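Local coordinates for protein acyl-CoA dehydrogenase FadE3 (Mycobacterium smegmatis, PDB 4IV6) that belongs to the acyl-CoA dehydrogenase family of flavoproteins and holds dihydroflavine-adenine dinucleotide in a four-chain assembly, at residues E59-G64 with Q107-L112; A56-E59 with G64-S67. All coordinates share one frame; numbering follows the deposited sequence.

Interaction 1 of 2, residues E59-G64 with Q107-L112; sequences EPYGFG and QKQKYL
Tyr61 carries this contact, laying its ring against one side of the helix that runs through Lys108, Gln109 and Leu112. Ahead of it, Pro60 follows a cis peptide bond, which turns the loop sharply. CD of Pro60 sits 4.1 Å above the plane of the Tyr61 ring, toward the rim of one face. The opposite face takes Leu112: CD1 lies 4.1 Å from the ring centroid and 22° off the normal, a CH-pi contact, so the ring is held between the proline and the leucine. At the root of the tyrosine, CB meets CB of Leu112 at 3.7 Å. With CG anti to the carbonyl carbon (chi1 -44°), the ring extends along the helix surface, from Leu112 back toward the preceding turn. There Lys108 approaches obliquely with CB, 3.8 Å from Tyr61 CZ. Its chain bends at chi3 and curls past the hydroxyl, with CB, CD and CE all near Tyr61 OH and CE closest at 3.5 Å. This is packing of methylenes against the phenol end; the ammonium group pairs instead with Glu105 in a salt bridge. Gln109 comes to the edge of the ring. Its chain bends at chi2 and places OE1 near the ring plane, 3.6 Å from CE1 of Tyr61, where the carbonyl oxygen faces the slightly positive C-H edge. The amide plane is 34° from that of the ring, and no hydrogen bond joins the two segments. After Tyr61 the chain turns away through Gly62. The helix is backed by Leu99 and Leu100 of helix 83-102, on which Leu112 also packs. This is an aromatic side chain from an interhelical loop packed on a neighbouring helix, within the helical N-terminal domain of the acyl-CoA dehydrogenase fold.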
loop_
_atom_site.group_PDB
_atom_site.type_symbol
_atom_site.label_atom_id
_atom_site.label_comp_id
_atom_site.label_asym_id
_atom_site.label_seq_id
_atom_site.Cartn_x
_atom_site.Cartn_y
_atom_site.Cartn_z
ATOM N N GLU B 59 37.538 -25.043 -10.047
ATOM C CA GLU B 59 38.863 -25.610 -10.254
ATOM C C GLU B 59 39.527 -24.833 -11.375
ATOM O O GLU B 59 38.859 -24.372 -12.274
ATOM C CB GLU B 59 38.769 -27.074 -10.671
ATOM C CG GLU B 59 38.070 -27.979 -9.678
ATOM C CD GLU B 59 37.961 -29.401 -10.194
ATOM O OE1 GLU B 59 38.699 -29.756 -11.135
ATOM O OE2 GLU B 59 37.131 -30.164 -9.674
ATOM N N PRO B 60 40.853 -24.689 -11.337
ATOM C CA PRO B 60 41.782 -25.297 -10.406
ATOM C C PRO B 60 41.920 -24.596 -9.059
ATOM O O PRO B 60 42.590 -25.122 -8.181
ATOM C CB PRO B 60 43.111 -25.267 -11.183
ATOM C CG PRO B 60 43.007 -24.041 -12.026
ATOM C CD PRO B 60 41.544 -23.887 -12.364
ATOM N N TYR B 61 41.282 -23.441 -8.878
ATOM C CA TYR B 61 41.507 -22.635 -7.680
ATOM C C TYR B 61 40.774 -23.177 -6.463
ATOM O O TYR B 61 41.306 -23.175 -5.367
ATOM C CB TYR B 61 41.082 -21.178 -7.908
ATOM C CG TYR B 61 41.516 -20.622 -9.230
ATOM C CD1 TYR B 61 42.845 -20.281 -9.466
ATOM C CD2 TYR B 61 40.611 -20.437 -10.239
ATOM C CE1 TYR B 61 43.250 -19.784 -10.690
ATOM C CE2 TYR B 61 41.000 -19.932 -11.461
ATOM C CZ TYR B 61 42.321 -19.616 -11.683
ATOM O OH TYR B 61 42.684 -19.114 -12.896
ATOM N N GLY B 62 39.545 -23.609 -6.646
ATOM C CA GLY B 62 38.764 -24.150 -5.541
ATOM C C GLY B 62 37.971 -25.370 -5.957
ATOM O O GLY B 62 37.954 -25.743 -7.124
ATOM N N PHE B 63 37.259 -25.953 -5.008
ATOM C CA PHE B 63 36.638 -27.241 -5.197
ATOM C C PHE B 63 35.347 -27.246 -6.015
ATOM O O PHE B 63 34.581 -28.228 -5.903
ATOM C CB PHE B 63 36.353 -27.855 -3.824
ATOM N N GLY B 64 35.082 -26.168 -6.796
ATOM C CA GLY B 64 33.901 -26.050 -7.680
ATOM C C GLY B 64 32.915 -24.900 -7.366
ATOM O O GLY B 64 32.520 -24.664 -6.215
ATOM N N GLN B 107 46.802 -12.869 -10.580
ATOM C CA GLN B 107 45.896 -12.423 -9.504
ATOM C C GLN B 107 44.981 -13.527 -9.035
ATOM O O GLN B 107 44.775 -13.714 -7.826
ATOM C CB GLN B 107 45.014 -11.255 -9.973
ATOM C CG GLN B 107 45.795 -10.017 -10.300
ATOM C CD GLN B 107 44.925 -8.893 -10.842
ATOM O OE1 GLN B 107 44.152 -9.052 -11.805
ATOM N NE2 GLN B 107 45.073 -7.743 -10.240
ATOM N N LYS B 108 44.390 -14.217 -10.011
ATOM C CA LYS B 108 43.527 -15.349 -9.745
ATOM C C LYS B 108 44.268 -16.405 -8.918
ATOM O O LYS B 108 43.751 -16.861 -7.893
ATOM C CB LYS B 108 42.976 -15.934 -11.052
ATOM C CG LYS B 108 41.958 -15.026 -11.715
ATOM C CD LYS B 108 41.259 -15.688 -12.879
ATOM C CE LYS B 108 42.190 -15.863 -14.047
ATOM N NZ LYS B 108 41.416 -16.224 -15.251
ATOM N N GLN B 109 45.493 -16.740 -9.331
ATOM C CA GLN B 109 46.302 -17.694 -8.620
ATOM C C GLN B 109 46.750 -17.208 -7.249
ATOM O O GLN B 109 46.853 -17.985 -6.316
ATOM C CB GLN B 109 47.529 -18.072 -9.467
ATOM C CG GLN B 109 48.294 -19.300 -8.976
ATOM C CD GLN B 109 47.384 -20.496 -8.693
ATOM O OE1 GLN B 109 46.473 -20.805 -9.473
ATOM N NE2 GLN B 109 47.613 -21.160 -7.557
ATOM N N LYS B 110 47.032 -15.918 -7.133
ATOM C CA LYS B 110 47.483 -15.361 -5.863
ATOM C C LYS B 110 46.407 -15.408 -4.774
ATOM O O LYS B 110 46.714 -15.663 -3.610
ATOM C CB LYS B 110 47.905 -13.920 -6.071
ATOM C CG LYS B 110 48.301 -13.245 -4.780
ATOM C CD LYS B 110 49.008 -11.956 -5.042
ATOM C CE LYS B 110 49.817 -11.628 -3.811
ATOM N NZ LYS B 110 50.471 -10.316 -3.997
ATOM N N TYR B 111 45.158 -15.150 -5.156
ATOM C CA TYR B 111 44.076 -14.897 -4.201
ATOM C C TYR B 111 42.974 -15.971 -4.090
ATOM O O TYR B 111 42.527 -16.277 -2.984
ATOM C CB TYR B 111 43.420 -13.559 -4.544
ATOM C CG TYR B 111 44.315 -12.367 -4.302
ATOM C CD1 TYR B 111 44.994 -12.195 -3.072
ATOM C CD2 TYR B 111 44.474 -11.396 -5.268
ATOM C CE1 TYR B 111 45.822 -11.099 -2.854
ATOM C CE2 TYR B 111 45.302 -10.306 -5.049
ATOM C CZ TYR B 111 45.977 -10.155 -3.850
ATOM O OH TYR B 111 46.784 -9.050 -3.656
ATOM N N LEU B 112 42.523 -16.524 -5.226
ATOM C CA LEU B 112 41.360 -17.425 -5.236
ATOM C C LEU B 112 41.492 -18.721 -4.438
ATOM O O LEU B 112 40.502 -19.132 -3.807
ATOM C CB LEU B 112 40.885 -17.732 -6.665
ATOM C CG LEU B 112 40.285 -16.561 -7.441
ATOM C CD1 LEU B 112 39.845 -17.000 -8.825
ATOM C CD2 LEU B 112 39.103 -15.956 -6.698
#

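Interaction 2 of 2, residues A56-E59 with G64-S67; sequences AIPE and GAVS
The backbone folds back on itself between Ile57 and Gly64, bringing the two segments side by side, with the CA atoms of Pro58 and Gly64 4.0 Å apart and those of Ala56 and Ala65 4.3 Å apart. One hydrogen bond spans the gap, from Gly64 N to Ile57 O, and it is weak: 3.4 Å long, with an angle of 137° at the hydrogen. Ala65 N lies 3.7 Å from Ile57 O. Gly64 has a positive phi (118°), and a CB at these backbone angles would press on the carbonyl oxygen of Phe63, which accounts for a glycine at this point.

Side-chain packing is slight. Ala65 CB rests against the backbone of Ala56, 3.8 Å from its carbonyl C, and meets CB of Pro58 at 4.2 Å. The fold-back belongs to the loop joining helix 41-50 to helix 68-81 in the N-terminal helical domain. Ile57 gives its carbonyl to the partner segment, but its CB points away from 64-67, and the buried side chain packs on Ser96 of helix 83-102 and on Leu112, Met115 and Ala116 of helix 105-116. Ala56 likewise directs its methyl away from 64-67, and it touches Thr93. Farther along, Val66 bonds through its backbone to Leu55, extending the pairing. Ser67 then stands at the N-cap of helix 68-81, its OG bonded to Cys70 N, while its own backbone N is bonded to Glu11 OE2.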
loop_
_atom_site.group_PDB
_atom_site.type_symbol
_atom_site.label_atom_id
_atom_site.label_comp_id
_atom_site.label_asym_id
_atom_site.label_seq_id
_atom_site.Cartn_x
_atom_site.Cartn_y
_atom_site.Cartn_z
ATOM N N ALA B 56 31.639 -19.685 -5.337
ATOM C CA ALA B 56 31.752 -19.198 -6.700
ATOM C C ALA B 56 33.138 -19.454 -7.336
ATOM O O ALA B 56 33.440 -18.912 -8.388
ATOM C CB ALA B 56 31.410 -17.718 -6.748
ATOM N N ILE B 57 33.950 -20.300 -6.721
ATOM C CA ILE B 57 35.350 -20.466 -7.146
ATOM C C ILE B 57 35.591 -21.872 -7.714
ATOM O O ILE B 57 35.613 -22.853 -6.967
ATOM C CB ILE B 57 36.332 -20.156 -5.986
ATOM C CG1 ILE B 57 36.178 -18.690 -5.555
ATOM C CG2 ILE B 57 37.766 -20.432 -6.407
ATOM C CD1 ILE B 57 36.994 -18.304 -4.338
ATOM N N PRO B 58 35.777 -21.973 -9.041
ATOM C CA PRO B 58 35.934 -23.281 -9.677
ATOM C C PRO B 58 37.359 -23.798 -9.614
ATOM O O PRO B 58 38.264 -23.086 -9.192
ATOM C CB PRO B 58 35.581 -22.988 -11.126
ATOM C CG PRO B 58 36.158 -21.630 -11.315
ATOM C CD PRO B 58 35.901 -20.891 -10.025
ATOM N N GLU B 59 37.538 -25.043 -10.047
ATOM C CA GLU B 59 38.863 -25.610 -10.254
ATOM C C GLU B 59 39.527 -24.833 -11.375
ATOM O O GLU B 59 38.859 -24.372 -12.274
ATOM C CB GLU B 59 38.769 -27.074 -10.671
ATOM C CG GLU B 59 38.070 -27.979 -9.678
ATOM C CD GLU B 59 37.961 -29.401 -10.194
ATOM O OE1 GLU B 59 38.699 -29.756 -11.135
ATOM O OE2 GLU B 59 37.131 -30.164 -9.674
ATOM N N GLY B 64 35.082 -26.168 -6.796
ATOM C CA GLY B 64 33.901 -26.050 -7.680
ATOM C C GLY B 64 32.915 -24.900 -7.366
ATOM O O GLY B 64 32.520 -24.664 -6.215
ATOM N N ALA B 65 32.531 -24.188 -8.425
ATOM C CA ALA B 65 31.530 -23.139 -8.383
ATOM C C ALA B 65 30.107 -23.737 -8.473
ATOM O O ALA B 65 29.750 -24.233 -9.559
ATOM C CB ALA B 65 31.752 -22.192 -9.562
ATOM N N VAL B 66 29.292 -23.664 -7.396
ATOM C CA VAL B 66 27.915 -24.165 -7.489
ATOM C C VAL B 66 27.111 -23.298 -8.489
ATOM O O VAL B 66 27.504 -22.175 -8.824
ATOM C CB VAL B 66 27.194 -24.233 -6.126
ATOM C CG1 VAL B 66 27.935 -25.159 -5.139
ATOM C CG2 VAL B 66 27.000 -22.850 -5.515
ATOM N N SER B 67 26.005 -23.825 -8.988
ATOM C CA SER B 67 25.145 -23.030 -9.843
ATOM C C SER B 67 24.591 -21.815 -9.054
ATOM O O SER B 67 24.551 -21.818 -7.826
ATOM C CB SER B 67 23.991 -23.898 -10.342
ATOM O OG SER B 67 23.073 -24.180 -9.288
#

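Overall arrangement
Both contacts belong to the loop between helix 41-50 and helix 68-81, and their centres lie about 10 Å apart. In chain order, residues 56-59 come first, then the turn that interaction 1 places on helix 105-116, then residues 64-67, which interaction 2 brings back beside the start; Glu59 and Gly64 are common to both. They also touch directly: Ile57 CD1 is 3.6 Å from Leu112 O, and Ile57 CG2 is 3.6 Å from Gly62 N. In interaction 2 the residues on either side of the 60-63 excursion lie next to each other, while interaction 1 joins the loop before helix 68-81 to helix 105-116, across 36 helical residues of the 42 between.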